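Local coordinates for protein twin-arginine translocation pathway signal (Rhodoferax ferrireducens, PDB 5IM2) that probably serves as the extracytoplasmic solute-binding component of a TRAP transporter and binds benzoate, at residues Q166-K178 and L221-W233. Sequence-based numbering, arbitrary orientation.
Sequences QVHGPGVFHTKDK and LSKGTIDGAALPW. With BEZ (benzoic acid), chain B.
Strands 171-175 and 228-232 run antiparallel, and Leu231 O is gripped twice: Val172 N approaches one face of the carbonyl plane, and His174 NE2, 3.0 Å from Leu231 O, comes from the opposite face. Histidine suits this place because its ND1 pairs with His248 ND1 while NE2 spans the strand pair; CG lies anti to the carbonyl carbon (chi1 -47°), which lets the imidazole lean across strand 228-232 toward Leu231 O. Val172 O accepts from Leu231 N, and His174 and Ala229 exchange two backbone bonds. Past the strand end, Lys176 N bonds Asp227 O nearly straight on, while the lysine chain, bent at chi3, runs alongside Leu221 CD2 so that NZ reaches Leu221 O (3.0 Å) in the last turn of helix 217-223, where an ammonium suits a carbonyl at the helix's C-terminal end. Gly228 faces Thr175 without a side chain, as a CB there would collide with His174 O and Thr175 CG2.

Trp233 packs over Val172 and the edge of His174: the imidazole edge meets the indole face in a T-shaped stack, planes at 78°, and Val172 CG2 lies over the five-membered ring, 3.6 Å from Trp233 CD1. Just before Trp233, Pro232 CG sits 3.5 Å from the centroid of the His168 ring, a CH-pi contact, while His168 ND1 bonds Gly169 O within the imidazole plane and fixes the ring's rotation. With an alanine in place of His168, Gly169 O would probably lose its ND1 donor and a gap open beside Pro232 and the benzoate ring.

His168, Leu231 and Pro232 thus line the benzoate pocket, whose Arg192 binds the ligand from neighbouring strand 190-193. Strands 190-193 and 247-251 flank the pair in a mixed sheet, helix 303-312 packs against Trp233, and helix 241-244 touches His174 and Leu221.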
loop_
_atom_site.group_PDB
_atom_site.type_symbol
_atom_site.label_atom_id
_atom_site.label_comp_id
_atom_site.label_asym_id
_atom_site.label_seq_id
_atom_site.Cartn_x
_atom_site.Cartn_y
_atom_site.Cartn_z
ATOM N N GLN A 166 3.918 3.289 -5.143
ATOM C CA GLN A 166 2.675 4.009 -4.869
ATOM C C GLN A 166 2.130 3.650 -3.492
ATOM O O GLN A 166 2.652 2.771 -2.797
ATOM C CB GLN A 166 1.644 3.744 -5.976
ATOM C CG GLN A 166 1.481 2.278 -6.365
ATOM C CD GLN A 166 0.099 1.694 -6.118
ATOM O OE1 GLN A 166 -0.236 0.671 -6.667
ATOM N NE2 GLN A 166 -0.670 2.305 -5.271
ATOM N N VAL A 167 1.140 4.433 -3.074
ATOM C CA VAL A 167 0.438 4.258 -1.809
ATOM C C VAL A 167 -1.054 4.129 -2.109
ATOM O O VAL A 167 -1.504 4.406 -3.225
ATOM C CB VAL A 167 0.699 5.403 -0.818
ATOM C CG1 VAL A 167 2.196 5.524 -0.568
ATOM C CG2 VAL A 167 0.075 6.711 -1.337
ATOM N N HIS A 168 -1.823 3.695 -1.106
ATOM C CA HIS A 168 -3.272 3.663 -1.221
ATOM C C HIS A 168 -3.933 4.871 -0.524
ATOM O O HIS A 168 -3.270 5.786 -0.037
ATOM C CB HIS A 168 -3.828 2.298 -0.754
ATOM C CG HIS A 168 -3.600 1.929 0.695
ATOM N ND1 HIS A 168 -3.992 2.721 1.761
ATOM C CD2 HIS A 168 -3.092 0.796 1.244
ATOM C CE1 HIS A 168 -3.683 2.111 2.898
ATOM N NE2 HIS A 168 -3.169 0.924 2.615
ATOM N N GLY A 169 -5.285 4.904 -0.551
ATOM C CA GLY A 169 -6.025 5.965 0.086
ATOM C C GLY A 169 -5.927 5.896 1.605
ATOM O O GLY A 169 -5.306 4.999 2.179
ATOM N N PRO A 170 -6.549 6.857 2.278
ATOM C CA PRO A 170 -6.408 6.917 3.743
ATOM C C PRO A 170 -6.903 5.655 4.429
ATOM O O PRO A 170 -7.948 5.095 4.086
ATOM C CB PRO A 170 -7.250 8.134 4.129
ATOM C CG PRO A 170 -7.301 8.975 2.865
ATOM C CD PRO A 170 -7.305 7.995 1.737
ATOM N N GLY A 171 -6.138 5.197 5.426
ATOM C CA GLY A 171 -6.538 4.015 6.167
ATOM C C GLY A 171 -7.797 4.223 6.996
ATOM O O GLY A 171 -8.087 5.320 7.488
ATOM N N VAL A 172 -8.577 3.143 7.143
ATOM C CA VAL A 172 -9.838 3.156 7.877
ATOM C C VAL A 172 -9.806 1.986 8.860
ATOM O O VAL A 172 -9.175 0.961 8.598
ATOM C CB VAL A 172 -11.036 3.048 6.882
ATOM C CG1 VAL A 172 -12.370 2.903 7.572
ATOM C CG2 VAL A 172 -11.057 4.234 5.923
ATOM N N PHE A 173 -10.485 2.141 9.995
ATOM C CA PHE A 173 -10.666 1.048 10.947
ATOM C C PHE A 173 -11.962 0.295 10.657
ATOM O O PHE A 173 -13.032 0.906 10.573
ATOM C CB PHE A 173 -10.743 1.555 12.389
ATOM C CG PHE A 173 -9.492 2.205 12.899
ATOM C CD1 PHE A 173 -8.295 1.505 12.939
ATOM C CD2 PHE A 173 -9.527 3.501 13.382
ATOM C CE1 PHE A 173 -7.145 2.104 13.418
ATOM C CE2 PHE A 173 -8.392 4.094 13.906
ATOM C CZ PHE A 173 -7.202 3.395 13.923
ATOM N N HIS A 174 -11.878 -1.031 10.628
ATOM C CA HIS A 174 -13.028 -1.905 10.418
ATOM C C HIS A 174 -13.066 -2.884 11.577
ATOM O O HIS A 174 -12.121 -3.659 11.763
ATOM C CB HIS A 174 -12.908 -2.643 9.089
ATOM C CG HIS A 174 -12.526 -1.739 7.962
ATOM N ND1 HIS A 174 -13.456 -1.029 7.237
ATOM C CD2 HIS A 174 -11.314 -1.399 7.459
ATOM C CE1 HIS A 174 -12.839 -0.269 6.352
ATOM N NE2 HIS A 174 -11.535 -0.475 6.460
ATOM N N THR A 175 -14.135 -2.836 12.372
ATOM C CA THR A 175 -14.223 -3.660 13.570
ATOM C C THR A 175 -15.530 -4.435 13.598
ATOM O O THR A 175 -16.539 -4.018 13.035
ATOM C CB THR A 175 -14.122 -2.807 14.819
ATOM O OG1 THR A 175 -15.024 -1.706 14.683
ATOM C CG2 THR A 175 -12.690 -2.256 14.973
ATOM N N LYS A 176 -15.503 -5.567 14.285
ATOM C CA LYS A 176 -16.680 -6.413 14.365
ATOM C C LYS A 176 -17.730 -5.862 15.330
ATOM O O LYS A 176 -18.922 -5.872 15.010
ATOM C CB LYS A 176 -16.266 -7.831 14.777
ATOM C CG LYS A 176 -15.483 -8.580 13.701
ATOM C CD LYS A 176 -15.378 -10.063 13.983
ATOM C CE LYS A 176 -14.136 -10.396 14.756
ATOM N NZ LYS A 176 -14.136 -11.833 15.190
ATOM N N ASP A 177 -17.308 -5.376 16.505
ATOM C CA ASP A 177 -18.221 -5.122 17.619
ATOM C C ASP A 177 -18.134 -3.720 18.214
ATOM O O ASP A 177 -19.144 -3.216 18.721
ATOM C CB ASP A 177 -17.961 -6.121 18.756
ATOM C CG ASP A 177 -18.085 -7.573 18.319
ATOM O OD1 ASP A 177 -19.152 -7.971 17.798
ATOM O OD2 ASP A 177 -17.101 -8.326 18.505
ATOM N N LYS A 178 -16.949 -3.103 18.237
ATOM C CA LYS A 178 -16.750 -1.832 18.934
ATOM C C LYS A 178 -16.629 -0.698 17.932
ATOM O O LYS A 178 -15.787 -0.745 17.035
ATOM C CB LYS A 178 -15.497 -1.814 19.828
ATOM C CG LYS A 178 -15.680 -0.754 20.955
ATOM C CD LYS A 178 -14.582 -0.670 21.985
ATOM C CE LYS A 178 -15.034 0.169 23.190
ATOM N NZ LYS A 178 -15.574 -0.658 24.334
ATOM N N LEU A 221 -10.626 -12.935 10.796
ATOM C CA LEU A 221 -11.866 -12.383 11.326
ATOM C C LEU A 221 -12.813 -13.502 11.743
ATOM O O LEU A 221 -13.438 -13.435 12.808
ATOM C CB LEU A 221 -12.526 -11.454 10.301
ATOM C CG LEU A 221 -11.998 -10.004 10.221
ATOM C CD1 LEU A 221 -12.673 -9.267 9.084
ATOM C CD2 LEU A 221 -12.178 -9.210 11.496
ATOM N N SER A 222 -12.898 -14.564 10.944
ATOM C CA SER A 222 -13.905 -15.585 11.210
ATOM C C SER A 222 -13.517 -16.483 12.371
ATOM O O SER A 222 -14.378 -16.872 13.170
ATOM C CB SER A 222 -14.133 -16.419 9.950
ATOM O OG SER A 222 -14.748 -15.630 8.954
ATOM N N LYS A 223 -12.248 -16.868 12.464
ATOM C CA LYS A 223 -11.851 -17.670 13.612
ATOM C C LYS A 223 -11.651 -16.821 14.858
ATOM O O LYS A 223 -11.508 -17.386 15.944
ATOM C CB LYS A 223 -10.592 -18.499 13.288
ATOM C CG LYS A 223 -9.263 -17.740 13.140
ATOM C CD LYS A 223 -8.181 -18.697 12.615
ATOM C CE LYS A 223 -6.839 -18.020 12.345
ATOM N NZ LYS A 223 -5.892 -19.033 11.778
ATOM N N GLY A 224 -11.677 -15.493 14.733
ATOM C CA GLY A 224 -11.604 -14.599 15.874
ATOM C C GLY A 224 -10.217 -14.276 16.388
ATOM O O GLY A 224 -10.094 -13.824 17.528
ATOM N N THR A 225 -9.158 -14.478 15.593
ATOM C CA THR A 225 -7.844 -14.070 16.072
ATOM C C THR A 225 -7.629 -12.574 15.943
ATOM O O THR A 225 -6.628 -12.057 16.461
ATOM C CB THR A 225 -6.714 -14.827 15.352
ATOM O OG1 THR A 225 -6.840 -14.704 13.938
ATOM C CG2 THR A 225 -6.730 -16.322 15.744
ATOM N N ILE A 226 -8.523 -11.864 15.249
ATOM C CA ILE A 226 -8.525 -10.407 15.251
ATOM C C ILE A 226 -9.946 -9.902 15.451
ATOM O O ILE A 226 -10.922 -10.534 15.031
ATOM C CB ILE A 226 -7.913 -9.806 13.960
ATOM C CG1 ILE A 226 -8.618 -10.317 12.704
ATOM C CG2 ILE A 226 -6.422 -10.085 13.902
ATOM C CD1 ILE A 226 -8.113 -9.637 11.439
ATOM N N ASP A 227 -10.042 -8.734 16.106
ATOM C CA ASP A 227 -11.274 -7.999 16.333
ATOM C C ASP A 227 -11.585 -7.018 15.201
ATOM O O ASP A 227 -12.712 -6.541 15.085
ATOM C CB ASP A 227 -11.159 -7.224 17.653
ATOM C CG ASP A 227 -11.027 -8.152 18.867
ATOM O OD1 ASP A 227 -11.756 -9.158 18.873
ATOM O OD2 ASP A 227 -10.219 -7.888 19.810
ATOM N N GLY A 228 -10.597 -6.681 14.398
ATOM C CA GLY A 228 -10.756 -5.635 13.408
ATOM C C GLY A 228 -9.490 -5.534 12.601
ATOM O O GLY A 228 -8.497 -6.231 12.867
ATOM N N ALA A 229 -9.543 -4.660 11.594
ATOM C CA ALA A 229 -8.454 -4.522 10.640
ATOM C C ALA A 229 -8.352 -3.082 10.184
ATOM O O ALA A 229 -9.363 -2.394 10.012
ATOM C CB ALA A 229 -8.642 -5.404 9.400
ATOM N N ALA A 230 -7.120 -2.665 9.933
ATOM C CA ALA A 230 -6.845 -1.403 9.268
ATOM C C ALA A 230 -6.736 -1.691 7.771
ATOM O O ALA A 230 -5.911 -2.501 7.363
ATOM C CB ALA A 230 -5.548 -0.806 9.814
ATOM N N LEU A 231 -7.592 -1.058 6.968
ATOM C CA LEU A 231 -7.588 -1.182 5.510
ATOM C C LEU A 231 -8.085 0.129 4.933
ATOM O O LEU A 231 -8.964 0.757 5.530
ATOM C CB LEU A 231 -8.523 -2.277 5.000
ATOM C CG LEU A 231 -8.269 -3.715 5.389
ATOM C CD1 LEU A 231 -9.497 -4.586 5.155
ATOM C CD2 LEU A 231 -7.087 -4.174 4.592
ATOM N N PRO A 232 -7.658 0.499 3.725
ATOM C CA PRO A 232 -8.388 1.549 3.004
ATOM C C PRO A 232 -9.731 1.013 2.510
ATOM O O PRO A 232 -9.946 -0.195 2.406
ATOM C CB PRO A 232 -7.464 1.879 1.836
ATOM C CG PRO A 232 -6.828 0.553 1.535
ATOM C CD PRO A 232 -6.603 -0.101 2.882
ATOM N N TRP A 233 -10.617 1.946 2.142
ATOM C CA TRP A 233 -11.964 1.591 1.716
ATOM C C TRP A 233 -11.966 0.750 0.453
ATOM O O TRP A 233 -12.811 -0.141 0.304
ATOM C CB TRP A 233 -12.803 2.854 1.471
ATOM C CG TRP A 233 -13.562 3.361 2.662
ATOM C CD1 TRP A 233 -13.467 4.595 3.225
ATOM C CD2 TRP A 233 -14.536 2.644 3.436
ATOM N NE1 TRP A 233 -14.308 4.697 4.305
ATOM C CE2 TRP A 233 -14.975 3.512 4.461
ATOM C CE3 TRP A 233 -15.061 1.354 3.374
ATOM C CZ2 TRP A 233 -15.945 3.141 5.392
ATOM C CZ3 TRP A 233 -16.014 0.984 4.302
ATOM C CH2 TRP A 233 -16.446 1.883 5.300
HETATM C C BEZ B . -3.362 -4.253 2.814
HETATM O O1 BEZ B . -3.690 -3.536 3.802
HETATM O O2 BEZ B . -2.675 -5.284 3.004
HETATM C C1 BEZ B . -3.821 -3.885 1.435
HETATM C C2 BEZ B . -3.443 -4.669 0.348
HETATM C C3 BEZ B . -3.909 -4.326 -0.922
HETATM C C4 BEZ B . -4.712 -3.210 -1.085
HETATM C C5 BEZ B . -5.064 -2.421 -0.007
HETATM C C6 BEZ B . -4.612 -2.765 1.272
HETATM O O HOH W 1 -9.855 4.904 2.336
HETATM O O HOH W 2 -14.640 -8.644 18.430
#